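Local coordinates for maleate cis-trans isomerase (Pseudomonas putida, PDB 4FQ5), which probably catalyses the cis-trans isomerisation of the C2-C3 double bond of maleate to give fumarate, at residues 35-40 with 188-193; 156-161 with 218-223; 194-199 with 222-227. The protein carries 1 engineered substitution. One frame throughout, in Å; residues are numbered along the deposited sequence.

Interaction 1. Residues 35-40 with 188-193; sequences PSSNIT and SDNLAV. With MAE (maleic acid), chain C.
S37 and L191 bring the two backbones closest, with 6.5 Å between their CA atoms. The segment 35-40 leaves strand 27-35 through a type I beta turn from P35 to N38, closed by the bond from N38 N to P35 O. The segment 188-193 enters helix 190-194. D189 is its N-cap, and D189 OD2 accepts from A192 N at 3.0 Å, above the carboxylate plane.

N190 and S37 carry the contact between them. The amide nitrogen N190 ND2 donates to S37 OG at 3.0 Å, nearly straight at 164° and almost in the amide plane. The same ND2 also donates to maleate O1 at 3.2 Å. One NH2 group thus joins the serine and the substrate, which helps to fix the rotation of the amide. S37 OG is also bonded to the backbone O of M69, so the hydroxyl has two partners and its position is set by both.

Here the turn after a strand of one parallel four-stranded sheet meets a helix that follows strand 178-184 of the other. Maleate lies where they meet. With chi1 at -172°, the N38 side chain runs out beside its carbonyl carbon and carries the amide to the maleate, where N38 ND2 donates to O1 at 2.7 Å. O1 therefore receives two amide N-H groups, one from each segment. N38 OD1 is bonded to M41 N, which helps to set the amide the right way round. P35 CG packs on maleate C2 at 3.7 Å. L191 CD2 lies 3.9 Å from S37 O. L191 and S37 also pack on D93 of the second subunit.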
ATOM      1  N   PRO A  35     -17.711  -9.665  17.986  1.00 23.50           N
ATOM      2  CA  PRO A  35     -17.555 -10.663  19.043  1.00 23.65           C
ATOM      3  C   PRO A  35     -16.114 -10.658  19.535  1.00 23.87           C
ATOM      4  O   PRO A  35     -15.195 -10.468  18.736  1.00 24.04           O
ATOM      5  CB  PRO A  35     -17.869 -11.983  18.329  1.00 23.70           C
ATOM      6  CG  PRO A  35     -18.803 -11.595  17.236  1.00 23.12           C
ATOM      7  CD  PRO A  35     -18.325 -10.243  16.772  1.00 23.15           C
ATOM      8  N   SER A  36     -15.907 -10.846  20.834  1.00 24.69           N
ATOM      9  CA  SER A  36     -14.558 -10.742  21.402  1.00 24.74           C
ATOM     10  C   SER A  36     -13.554 -11.707  20.738  1.00 25.26           C
ATOM     11  O   SER A  36     -12.386 -11.355  20.526  1.00 24.65           O
ATOM     12  CB  SER A  36     -14.594 -10.966  22.912  1.00 25.74           C
ATOM     13  OG  SER A  36     -15.019 -12.285  23.219  1.00 26.38           O
ATOM     14  N   SER A  37     -14.022 -12.911  20.407  1.00 24.99           N
ATOM     15  CA  SER A  37     -13.178 -13.943  19.803  1.00 25.29           C
ATOM     16  C   SER A  37     -13.064 -13.816  18.278  1.00 25.44           C
ATOM     17  O   SER A  37     -12.309 -14.566  17.647  1.00 25.97           O
ATOM     18  CB  SER A  37     -13.717 -15.324  20.153  1.00 25.14           C
ATOM     19  OG  SER A  37     -15.033 -15.467  19.672  1.00 25.24           O
ATOM     20  N   ASN A  38     -13.819 -12.886  17.693  1.00 24.65           N
ATOM     21  CA  ASN A  38     -13.788 -12.683  16.252  1.00 25.05           C
ATOM     22  C   ASN A  38     -12.495 -11.982  15.837  1.00 24.79           C
ATOM     23  O   ASN A  38     -12.111 -10.975  16.432  1.00 24.02           O
ATOM     24  CB  ASN A  38     -15.023 -11.902  15.781  1.00 24.78           C
ATOM     25  CG  ASN A  38     -15.141 -11.840  14.267  1.00 25.17           C
ATOM     26  OD1 ASN A  38     -14.398 -11.126  13.604  1.00 24.92           O
ATOM     27  ND2 ASN A  38     -16.088 -12.589  13.715  1.00 25.95           N
ATOM     28  N   ILE A  39     -11.829 -12.538  14.826  1.00 25.26           N
ATOM     29  CA  ILE A  39     -10.598 -11.959  14.269  1.00 25.08           C
ATOM     30  C   ILE A  39     -10.752 -11.636  12.780  1.00 24.68           C
ATOM     31  O   ILE A  39     -10.001 -10.828  12.225  1.00 24.46           O
ATOM     32  CB  ILE A  39      -9.367 -12.879  14.465  1.00 26.44           C
ATOM     33  CG1 ILE A  39      -9.628 -14.290  13.923  1.00 26.83           C
ATOM     34  CG2 ILE A  39      -8.945 -12.923  15.931  1.00 26.35           C
ATOM     35  CD1 ILE A  39      -8.367 -15.028  13.516  1.00 28.63           C
ATOM     36  N   THR A  40     -11.740 -12.253  12.143  1.00 24.22           N
ATOM     37  CA  THR A  40     -11.878 -12.182  10.688  1.00 24.15           C
ATOM     38  C   THR A  40     -12.501 -10.875  10.203  1.00 24.26           C
ATOM     39  O   THR A  40     -12.098 -10.353   9.164  1.00 23.59           O
ATOM     40  CB  THR A  40     -12.626 -13.419  10.148  1.00 24.02           C
ATOM     41  OG1 THR A  40     -11.896 -14.593  10.510  1.00 23.98           O
ATOM     42  CG2 THR A  40     -12.787 -13.379   8.627  1.00 23.54           C
ATOM     43  N   SER A 188     -18.736 -24.823  16.459  1.00 33.47           N
ATOM     44  CA  SER A 188     -19.270 -23.846  17.418  1.00 33.59           C
ATOM     45  C   SER A 188     -18.180 -23.070  18.162  1.00 33.48           C
ATOM     46  O   SER A 188     -18.423 -21.954  18.635  1.00 33.93           O
ATOM     47  CB  SER A 188     -20.240 -24.514  18.403  1.00 33.36           C
ATOM     48  OG  SER A 188     -19.580 -25.512  19.158  1.00 34.55           O
ATOM     49  N   ASP A 189     -16.994 -23.664  18.279  1.00 33.32           N
ATOM     50  CA  ASP A 189     -15.836 -22.962  18.822  1.00 34.26           C
ATOM     51  C   ASP A 189     -15.432 -21.871  17.831  1.00 33.39           C
ATOM     52  O   ASP A 189     -15.001 -22.169  16.719  1.00 33.27           O
ATOM     53  CB  ASP A 189     -14.675 -23.928  19.067  1.00 35.35           C
ATOM     54  CG  ASP A 189     -13.506 -23.271  19.779  1.00 36.68           C
ATOM     55  OD1 ASP A 189     -13.143 -23.747  20.872  1.00 38.63           O
ATOM     56  OD2 ASP A 189     -12.948 -22.276  19.262  1.00 37.12           O
ATOM     57  N   ASN A 190     -15.581 -20.615  18.238  1.00 32.61           N
ATOM     58  CA  ASN A 190     -15.416 -19.499  17.311  1.00 32.33           C
ATOM     59  C   ASN A 190     -13.977 -19.317  16.831  1.00 32.01           C
ATOM     60  O   ASN A 190     -13.748 -18.902  15.699  1.00 31.18           O
ATOM     61  CB  ASN A 190     -15.986 -18.194  17.881  1.00 31.33           C
ATOM     62  CG  ASN A 190     -16.481 -17.251  16.790  1.00 31.60           C
ATOM     63  OD1 ASN A 190     -16.928 -17.696  15.728  1.00 31.15           O
ATOM     64  ND2 ASN A 190     -16.405 -15.942  17.046  1.00 30.34           N
ATOM     65  N   LEU A 191     -13.014 -19.652  17.685  1.00 32.88           N
ATOM     66  CA  LEU A 191     -11.613 -19.692  17.266  1.00 33.53           C
ATOM     67  C   LEU A 191     -11.332 -20.826  16.270  1.00 33.83           C
ATOM     68  O   LEU A 191     -10.508 -20.670  15.365  1.00 34.71           O
ATOM     69  CB  LEU A 191     -10.674 -19.763  18.473  1.00 33.60           C
ATOM     70  CG  LEU A 191     -10.538 -18.441  19.238  1.00 33.80           C
ATOM     71  CD1 LEU A 191      -9.879 -18.668  20.587  1.00 34.09           C
ATOM     72  CD2 LEU A 191      -9.785 -17.396  18.428  1.00 33.09           C
ATOM     73  N   ALA A 192     -12.027 -21.953  16.416  1.00 33.76           N
ATOM     74  CA  ALA A 192     -11.931 -23.022  15.419  1.00 33.20           C
ATOM     75  C   ALA A 192     -12.556 -22.598  14.083  1.00 32.55           C
ATOM     76  O   ALA A 192     -12.065 -22.982  13.020  1.00 32.59           O
ATOM     77  CB  ALA A 192     -12.547 -24.310  15.932  1.00 33.99           C
ATOM     78  N   VAL A 193     -13.618 -21.788  14.135  1.00 31.58           N
ATOM     79  CA  VAL A 193     -14.235 -21.251  12.911  1.00 30.38           C
ATOM     80  C   VAL A 193     -13.217 -20.405  12.130  1.00 30.58           C
ATOM     81  O   VAL A 193     -13.117 -20.518  10.901  1.00 30.37           O
ATOM     82  CB  VAL A 193     -15.511 -20.427  13.204  1.00 30.11           C
ATOM     83  CG1 VAL A 193     -16.027 -19.736  11.945  1.00 29.44           C
ATOM     84  CG2 VAL A 193     -16.606 -21.303  13.807  1.00 30.23           C
TER
HETATM   85  C1  MAE C 301     -18.922 -14.532  14.173  1.00 36.17           C
HETATM   86  O1  MAE C 301     -17.848 -14.306  14.752  1.00 33.92           O
HETATM   87  O2  MAE C 301     -19.005 -15.101  13.074  1.00 35.49           O
HETATM   88  C2  MAE C 301     -20.162 -14.126  14.851  1.00 35.69           C
HETATM   89  C3  MAE C 301     -21.340 -14.017  14.262  1.00 35.20           C
HETATM   90  C4  MAE C 301     -21.598 -14.260  12.825  1.00 35.48           C
HETATM   91  O3  MAE C 301     -22.293 -15.223  12.518  1.00 35.42           O
HETATM   92  O4  MAE C 301     -21.168 -13.496  11.953  1.00 35.24           O

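Interaction 2. Residues 156-161 with 218-223; sequences VVTPYM and ISAAVQ. Engineered in segment 218-223: A221 (natural residue Cys). With MAE (maleic acid), chain C.
Y160 has CG anti to its carbonyl carbon (chi1 -41°), and this brings the phenol end over to A220 and A221. Y160 OH comes 3.3 Å from A221 CA, while Y160 CE1 lies 3.7 Å from A221 CB. A220 CB also lies oblique to the ring. P159 CD sits over the centre of one ring face. The ring of P159 presses on A221 as well, with CD only 3.3 Å from A221 CB, tighter than usual carbon contact. A221 is an engineered residue. The natural cysteine at this position is the predicted proton donor.

The backbones run in roughly the same direction, and A220 N donates to V157 O at 3.0 Å, almost in line with the carbonyl. This extends the pairing of strand 153-158 with its parallel neighbour 215-217 at the C-terminal ends of the strands, where the chains turn into loops that line the pocket. V156 CG1 and T158 CG2 pack on the methyl of A220. T158 OG1 accepts from Y160 N in an ST turn and is also bonded to T165 OG1.

Both loops grip maleate. Y160 OH donates to maleate O3 at 2.6 Å, with O3 at the ring edge, near its plane. V222 N donates to maleate O4 and Q223 N to maleate O2, each at 2.9 Å. The two carboxylates are thus met by successive backbone N-H groups. S219 OG donates to A221 O at 2.6 Å, which probably helps to hold the loop that presents them.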
ATOM      1  N   VAL A 156     -26.196 -20.972   0.300  1.00 33.20           N
ATOM      2  CA  VAL A 156     -25.594 -20.423   1.522  1.00 32.18           C
ATOM      3  C   VAL A 156     -24.675 -21.419   2.214  1.00 31.76           C
ATOM      4  O   VAL A 156     -25.077 -22.544   2.499  1.00 33.56           O
ATOM      5  CB  VAL A 156     -26.685 -19.995   2.550  1.00 32.44           C
ATOM      6  CG1 VAL A 156     -26.052 -19.386   3.796  1.00 31.93           C
ATOM      7  CG2 VAL A 156     -27.666 -19.015   1.934  1.00 32.10           C
ATOM      8  N   VAL A 157     -23.450 -20.998   2.506  1.00 29.90           N
ATOM      9  CA  VAL A 157     -22.559 -21.782   3.357  1.00 29.58           C
ATOM     10  C   VAL A 157     -22.436 -21.084   4.712  1.00 29.23           C
ATOM     11  O   VAL A 157     -22.289 -19.863   4.769  1.00 28.31           O
ATOM     12  CB  VAL A 157     -21.154 -21.944   2.729  1.00 29.52           C
ATOM     13  CG1 VAL A 157     -20.303 -22.896   3.560  1.00 29.02           C
ATOM     14  CG2 VAL A 157     -21.257 -22.421   1.278  1.00 29.67           C
ATOM     15  N   THR A 158     -22.511 -21.856   5.794  1.00 29.51           N
ATOM     16  CA  THR A 158     -22.297 -21.324   7.144  1.00 29.71           C
ATOM     17  C   THR A 158     -21.355 -22.244   7.926  1.00 29.78           C
ATOM     18  O   THR A 158     -21.181 -23.406   7.553  1.00 30.69           O
ATOM     19  CB  THR A 158     -23.618 -21.191   7.944  1.00 30.40           C
ATOM     20  OG1 THR A 158     -23.864 -22.407   8.665  1.00 32.60           O
ATOM     21  CG2 THR A 158     -24.810 -20.876   7.047  1.00 30.01           C
ATOM     22  N   PRO A 159     -20.742 -21.734   9.013  1.00 29.70           N
ATOM     23  CA  PRO A 159     -19.957 -22.593   9.888  1.00 30.32           C
ATOM     24  C   PRO A 159     -20.728 -23.082  11.119  1.00 30.65           C
ATOM     25  O   PRO A 159     -20.191 -23.866  11.905  1.00 31.75           O
ATOM     26  CB  PRO A 159     -18.831 -21.669  10.334  1.00 29.68           C
ATOM     27  CG  PRO A 159     -19.490 -20.332  10.420  1.00 29.04           C
ATOM     28  CD  PRO A 159     -20.563 -20.310   9.357  1.00 29.26           C
ATOM     29  N   TYR A 160     -21.970 -22.630  11.265  1.00 30.62           N
ATOM     30  CA  TYR A 160     -22.744 -22.845  12.485  1.00 31.55           C
ATOM     31  C   TYR A 160     -23.216 -24.280  12.662  1.00 32.59           C
ATOM     32  O   TYR A 160     -23.280 -25.058  11.706  1.00 32.16           O
ATOM     33  CB  TYR A 160     -23.999 -21.963  12.516  1.00 30.68           C
ATOM     34  CG  TYR A 160     -23.844 -20.539  12.040  1.00 29.99           C
ATOM     35  CD1 TYR A 160     -22.902 -19.677  12.606  1.00 29.33           C
ATOM     36  CD2 TYR A 160     -24.679 -20.042  11.047  1.00 29.93           C
ATOM     37  CE1 TYR A 160     -22.788 -18.364  12.171  1.00 28.61           C
ATOM     38  CE2 TYR A 160     -24.563 -18.743  10.598  1.00 29.30           C
ATOM     39  CZ  TYR A 160     -23.624 -17.907  11.168  1.00 28.73           C
ATOM     40  OH  TYR A 160     -23.533 -16.616  10.706  1.00 28.70           O
ATOM     41  N   MET A 161     -23.568 -24.601  13.906  1.00 33.35           N
ATOM     42  CA  MET A 161     -24.375 -25.776  14.220  1.00 34.03           C
ATOM     43  C   MET A 161     -25.691 -25.725  13.443  1.00 34.10           C
ATOM     44  O   MET A 161     -26.162 -24.650  13.061  1.00 34.08           O
ATOM     45  CB  MET A 161     -24.636 -25.847  15.726  1.00 34.65           C
ATOM     46  CG  MET A 161     -23.374 -25.880  16.578  1.00 35.44           C
ATOM     47  SD  MET A 161     -22.122 -27.065  16.019  1.00 36.68           S
ATOM     48  CE  MET A 161     -22.832 -28.631  16.538  1.00 37.64           C
ATOM     49  N   ILE A 218     -20.966 -17.299   0.239  1.00 28.42           N
ATOM     50  CA  ILE A 218     -19.818 -18.146   0.560  1.00 28.02           C
ATOM     51  C   ILE A 218     -19.590 -18.259   2.073  1.00 27.87           C
ATOM     52  O   ILE A 218     -19.024 -19.243   2.544  1.00 27.71           O
ATOM     53  CB  ILE A 218     -18.533 -17.666  -0.173  1.00 27.98           C
ATOM     54  CG1 ILE A 218     -17.405 -18.695  -0.048  1.00 28.63           C
ATOM     55  CG2 ILE A 218     -18.089 -16.287   0.318  1.00 26.88           C
ATOM     56  CD1 ILE A 218     -16.305 -18.547  -1.087  1.00 28.63           C
ATOM     57  N   SER A 219     -20.017 -17.238   2.816  1.00 27.43           N
ATOM     58  CA  SER A 219     -20.033 -17.291   4.276  1.00 27.40           C
ATOM     59  C   SER A 219     -21.109 -16.360   4.804  1.00 27.67           C
ATOM     60  O   SER A 219     -21.079 -15.150   4.538  1.00 27.25           O
ATOM     61  CB  SER A 219     -18.675 -16.904   4.877  1.00 27.72           C
ATOM     62  OG  SER A 219     -18.714 -17.034   6.295  1.00 28.38           O
ATOM     63  N   ALA A 220     -22.069 -16.931   5.532  1.00 27.39           N
ATOM     64  CA  ALA A 220     -23.075 -16.140   6.241  1.00 27.91           C
ATOM     65  C   ALA A 220     -22.470 -15.595   7.525  1.00 28.09           C
ATOM     66  O   ALA A 220     -22.957 -14.617   8.085  1.00 29.75           O
ATOM     67  CB  ALA A 220     -24.304 -16.984   6.551  1.00 27.78           C
ATOM     68  N   ALA A 221     -21.406 -16.240   7.985  1.00 28.19           N
ATOM     69  CA  ALA A 221     -20.710 -15.829   9.192  1.00 28.71           C
ATOM     70  C   ALA A 221     -19.561 -14.896   8.874  1.00 29.66           C
ATOM     71  O   ALA A 221     -18.986 -14.916   7.781  1.00 30.77           O
ATOM     72  CB  ALA A 221     -20.195 -17.036   9.950  1.00 27.92           C
ATOM     73  N   VAL A 222     -19.211 -14.109   9.872  1.00 29.45           N
ATOM     74  CA  VAL A 222     -18.201 -13.097   9.748  1.00 29.56           C
ATOM     75  C   VAL A 222     -16.861 -13.598  10.314  1.00 29.10           C
ATOM     76  O   VAL A 222     -15.808 -13.035  10.022  1.00 29.43           O
ATOM     77  CB  VAL A 222     -18.761 -11.801  10.377  1.00 30.91           C
ATOM     78  CG1 VAL A 222     -17.834 -11.184  11.405  1.00 31.61           C
ATOM     79  CG2 VAL A 222     -19.188 -10.826   9.289  1.00 30.32           C
ATOM     80  N   GLN A 223     -16.897 -14.684  11.087  1.00 27.43           N
ATOM     81  CA  GLN A 223     -15.662 -15.304  11.585  1.00 26.89           C
ATOM     82  C   GLN A 223     -14.972 -16.221  10.565  1.00 26.76           C
ATOM     83  O   GLN A 223     -13.749 -16.342  10.574  1.00 26.35           O
ATOM     84  CB  GLN A 223     -15.905 -16.071  12.892  1.00 27.20           C
ATOM     85  CG  GLN A 223     -14.665 -16.703  13.517  1.00 26.83           C
ATOM     86  CD  GLN A 223     -13.722 -15.704  14.167  1.00 26.72           C
ATOM     87  OE1 GLN A 223     -13.387 -14.659  13.589  1.00 25.97           O
ATOM     88  NE2 GLN A 223     -13.263 -16.036  15.372  1.00 26.89           N
TER
HETATM   89  C1  MAE C 301     -18.922 -14.532  14.173  1.00 36.17           C
HETATM   90  O1  MAE C 301     -17.848 -14.306  14.752  1.00 33.92           O
HETATM   91  O2  MAE C 301     -19.005 -15.101  13.074  1.00 35.49           O
HETATM   92  C2  MAE C 301     -20.162 -14.126  14.851  1.00 35.69           C
HETATM   93  C3  MAE C 301     -21.340 -14.017  14.262  1.00 35.20           C
HETATM   94  C4  MAE C 301     -21.598 -14.260  12.825  1.00 35.48           C
HETATM   95  O3  MAE C 301     -22.293 -15.223  12.518  1.00 35.42           O
HETATM   96  O4  MAE C 301     -21.168 -13.496  11.953  1.00 35.24           O

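Interaction 3. Residues 194-199 with 222-227; sequences AAHDPM and VQMPSL. With MAE (maleic acid), chain C.
A194 packs against the side chain of Q223. The methyl A194 CB rests 3.7 Å from Q223 NE2 and equally close to Q223 CD, while Q223 CG approaches A194 N. Bent at chi2 (73°), the glutamine chain folds along the alanine. Two prolines add an apolar pair: P198 CG meets P225 CB at 4.3 Å.

Ring carbons also lie against backbone carbonyls. P225 CG is 3.5 Å from A194 O, and P198 CB is 3.5 Å from P225 O. The loop that joins helices 190-194 and 201-206 is in this way laid along the loop that follows strand 215-217.

A sulfur-aromatic contact forms the other group. M224 SD stands 4.5 Å from the centroid of the H196 ring, obliquely, and the two side chains run side by side in the same direction. L201 of helix 201-206 touches both.

The polar end of Q223 serves other loops: NE2 donates to N190 O and S37 O, and OE1 accepts from I39 N. With Q223 replaced by an alanine, these three backbone groups would probably lose a partner, and a gap would open beside A194. The packing between the segments is nondirectional. The directed bonds here are therefore those of Q223: its side-chain amide to the three backbone groups, and its backbone N to maleate O2.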
ATOM      1  N   ALA A 194     -12.457 -19.577  12.847  1.00 30.10           N
ATOM      2  CA  ALA A 194     -11.393 -18.769  12.240  1.00 30.91           C
ATOM      3  C   ALA A 194     -10.292 -19.617  11.603  1.00 31.39           C
ATOM      4  O   ALA A 194      -9.631 -19.176  10.665  1.00 31.55           O
ATOM      5  CB  ALA A 194     -10.797 -17.813  13.263  1.00 30.26           C
ATOM      6  N   ALA A 195     -10.108 -20.835  12.111  1.00 32.87           N
ATOM      7  CA  ALA A 195      -9.041 -21.720  11.642  1.00 34.21           C
ATOM      8  C   ALA A 195      -9.424 -22.518  10.392  1.00 34.30           C
ATOM      9  O   ALA A 195      -8.571 -23.180   9.802  1.00 35.81           O
ATOM     10  CB  ALA A 195      -8.578 -22.650  12.759  1.00 33.94           C
ATOM     11  N   HIS A 196     -10.695 -22.450   9.994  1.00 33.23           N
ATOM     12  CA  HIS A 196     -11.174 -23.156   8.803  1.00 33.27           C
ATOM     13  C   HIS A 196     -10.508 -22.629   7.564  1.00 33.42           C
ATOM     14  O   HIS A 196     -10.542 -21.422   7.286  1.00 32.39           O
ATOM     15  CB  HIS A 196     -12.691 -23.059   8.666  1.00 32.74           C
ATOM     16  CG  HIS A 196     -13.232 -23.730   7.427  1.00 32.93           C
ATOM     17  ND1 HIS A 196     -13.429 -25.062   7.348  1.00 34.39           N
ATOM     18  CD2 HIS A 196     -13.610 -23.207   6.197  1.00 32.25           C
ATOM     19  CE1 HIS A 196     -13.904 -25.372   6.128  1.00 34.03           C
ATOM     20  NE2 HIS A 196     -14.016 -24.235   5.425  1.00 34.23           N
ATOM     21  N   ASP A 197      -9.903 -23.540   6.809  1.00 33.60           N
ATOM     22  CA  ASP A 197      -9.157 -23.190   5.602  1.00 34.09           C
ATOM     23  C   ASP A 197     -10.103 -22.687   4.516  1.00 33.42           C
ATOM     24  O   ASP A 197     -10.965 -23.436   4.053  1.00 34.23           O
ATOM     25  CB  ASP A 197      -8.362 -24.410   5.118  1.00 35.30           C
ATOM     26  CG  ASP A 197      -7.365 -24.078   4.015  1.00 36.08           C
ATOM     27  OD1 ASP A 197      -7.539 -23.077   3.274  1.00 36.80           O
ATOM     28  OD2 ASP A 197      -6.400 -24.849   3.879  1.00 36.74           O
ATOM     29  N   PRO A 198      -9.954 -21.410   4.102  1.00 32.77           N
ATOM     30  CA  PRO A 198     -10.831 -20.880   3.052  1.00 33.17           C
ATOM     31  C   PRO A 198     -10.668 -21.583   1.698  1.00 34.51           C
ATOM     32  O   PRO A 198     -11.555 -21.488   0.846  1.00 33.66           O
ATOM     33  CB  PRO A 198     -10.429 -19.402   2.954  1.00 32.95           C
ATOM     34  CG  PRO A 198      -9.059 -19.331   3.540  1.00 32.76           C
ATOM     35  CD  PRO A 198      -9.001 -20.398   4.592  1.00 32.93           C
ATOM     36  N   MET A 199      -9.562 -22.302   1.513  1.00 36.54           N
ATOM     37  CA  MET A 199      -9.338 -23.033   0.264  1.00 38.70           C
ATOM     38  C   MET A 199     -10.172 -24.314   0.180  1.00 38.42           C
ATOM     39  O   MET A 199     -10.285 -24.912  -0.888  1.00 38.42           O
ATOM     40  CB  MET A 199      -7.848 -23.318   0.029  1.00 41.60           C
ATOM     41  CG  MET A 199      -6.999 -22.077  -0.252  1.00 43.67           C
ATOM     42  SD  MET A 199      -7.681 -20.917  -1.460  1.00 50.10           S
ATOM     43  CE  MET A 199      -7.934 -21.987  -2.877  1.00 49.61           C
ATOM     44  N   VAL A 222     -19.211 -14.109   9.872  1.00 29.45           N
ATOM     45  CA  VAL A 222     -18.201 -13.097   9.748  1.00 29.56           C
ATOM     46  C   VAL A 222     -16.861 -13.598  10.314  1.00 29.10           C
ATOM     47  O   VAL A 222     -15.808 -13.035  10.022  1.00 29.43           O
ATOM     48  CB  VAL A 222     -18.761 -11.801  10.377  1.00 30.91           C
ATOM     49  CG1 VAL A 222     -17.834 -11.184  11.405  1.00 31.61           C
ATOM     50  CG2 VAL A 222     -19.188 -10.826   9.289  1.00 30.32           C
ATOM     51  N   GLN A 223     -16.897 -14.684  11.087  1.00 27.43           N
ATOM     52  CA  GLN A 223     -15.662 -15.304  11.585  1.00 26.89           C
ATOM     53  C   GLN A 223     -14.972 -16.221  10.565  1.00 26.76           C
ATOM     54  O   GLN A 223     -13.749 -16.342  10.574  1.00 26.35           O
ATOM     55  CB  GLN A 223     -15.905 -16.071  12.892  1.00 27.20           C
ATOM     56  CG  GLN A 223     -14.665 -16.703  13.517  1.00 26.83           C
ATOM     57  CD  GLN A 223     -13.722 -15.704  14.167  1.00 26.72           C
ATOM     58  OE1 GLN A 223     -13.387 -14.659  13.589  1.00 25.97           O
ATOM     59  NE2 GLN A 223     -13.263 -16.036  15.372  1.00 26.89           N
ATOM     60  N   MET A 224     -15.749 -16.878   9.710  1.00 26.26           N
ATOM     61  CA  MET A 224     -15.175 -17.823   8.758  1.00 26.73           C
ATOM     62  C   MET A 224     -14.530 -17.066   7.600  1.00 25.85           C
ATOM     63  O   MET A 224     -15.223 -16.357   6.879  1.00 25.80           O
ATOM     64  CB  MET A 224     -16.248 -18.773   8.229  1.00 27.50           C
ATOM     65  CG  MET A 224     -15.685 -19.820   7.289  1.00 28.53           C
ATOM     66  SD  MET A 224     -16.850 -21.123   6.881  1.00 30.19           S
ATOM     67  CE  MET A 224     -18.018 -20.285   5.820  1.00 29.03           C
ATOM     68  N   PRO A 225     -13.201 -17.205   7.427  1.00 26.30           N
ATOM     69  CA  PRO A 225     -12.511 -16.510   6.333  1.00 26.04           C
ATOM     70  C   PRO A 225     -13.017 -16.977   4.978  1.00 26.54           C
ATOM     71  O   PRO A 225     -13.218 -18.175   4.768  1.00 26.71           O
ATOM     72  CB  PRO A 225     -11.039 -16.915   6.514  1.00 26.09           C
ATOM     73  CG  PRO A 225     -10.932 -17.442   7.899  1.00 26.57           C
ATOM     74  CD  PRO A 225     -12.275 -18.017   8.239  1.00 26.39           C
ATOM     75  N   SER A 226     -13.238 -16.040   4.066  1.00 26.13           N
ATOM     76  CA  SER A 226     -13.730 -16.403   2.746  1.00 26.20           C
ATOM     77  C   SER A 226     -13.206 -15.484   1.660  1.00 26.45           C
ATOM     78  O   SER A 226     -13.237 -15.838   0.485  1.00 26.89           O
ATOM     79  CB  SER A 226     -15.259 -16.411   2.722  1.00 25.84           C
ATOM     80  OG  SER A 226     -15.770 -15.107   2.938  1.00 25.61           O
ATOM     81  N   LEU A 227     -12.725 -14.305   2.052  1.00 26.53           N
ATOM     82  CA  LEU A 227     -12.313 -13.292   1.082  1.00 26.79           C
ATOM     83  C   LEU A 227     -11.367 -13.824  -0.004  1.00 27.40           C
ATOM     84  O   LEU A 227     -11.560 -13.546  -1.183  1.00 27.80           O
ATOM     85  CB  LEU A 227     -11.711 -12.069   1.784  1.00 26.85           C
ATOM     86  CG  LEU A 227     -11.261 -10.899   0.900  1.00 26.45           C
ATOM     87  CD1 LEU A 227     -12.392 -10.429   0.003  1.00 26.45           C
ATOM     88  CD2 LEU A 227     -10.740  -9.756   1.763  1.00 26.49           C
TER
HETATM   89  C1  MAE C 301     -18.922 -14.532  14.173  1.00 36.17           C
HETATM   90  O1  MAE C 301     -17.848 -14.306  14.752  1.00 33.92           O
HETATM   91  O2  MAE C 301     -19.005 -15.101  13.074  1.00 35.49           O
HETATM   92  C2  MAE C 301     -20.162 -14.126  14.851  1.00 35.69           C
HETATM   93  C3  MAE C 301     -21.340 -14.017  14.262  1.00 35.20           C
HETATM   94  C4  MAE C 301     -21.598 -14.260  12.825  1.00 35.48           C
HETATM   95  O3  MAE C 301     -22.293 -15.223  12.518  1.00 35.42           O
HETATM   96  O4  MAE C 301     -21.168 -13.496  11.953  1.00 35.24           O

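How the interactions relate
From the N terminus, strand 27-35 of the first sheet ends in the turn 35-40, which meets 188-193. Interaction 1 closes this loop of 147 residues and ties the loop after strand 27-35 to helix 190-194, which follows strand 178-184 of the second sheet. Segment 156-161 lies within that loop but pairs beyond it with 218-223, so interactions 1 and 2 cross. Interaction 3 follows interaction 1 in series: 194-199 continues directly from 188-193 and closes a short loop with 222-227. Its first segment lies inside the loop that interaction 2 closes, and the two contacts end on the same stretch, sharing V222 and Q223. T40 OG1 and Q223 O, 2.5 Å apart, link 35-40 to that stretch.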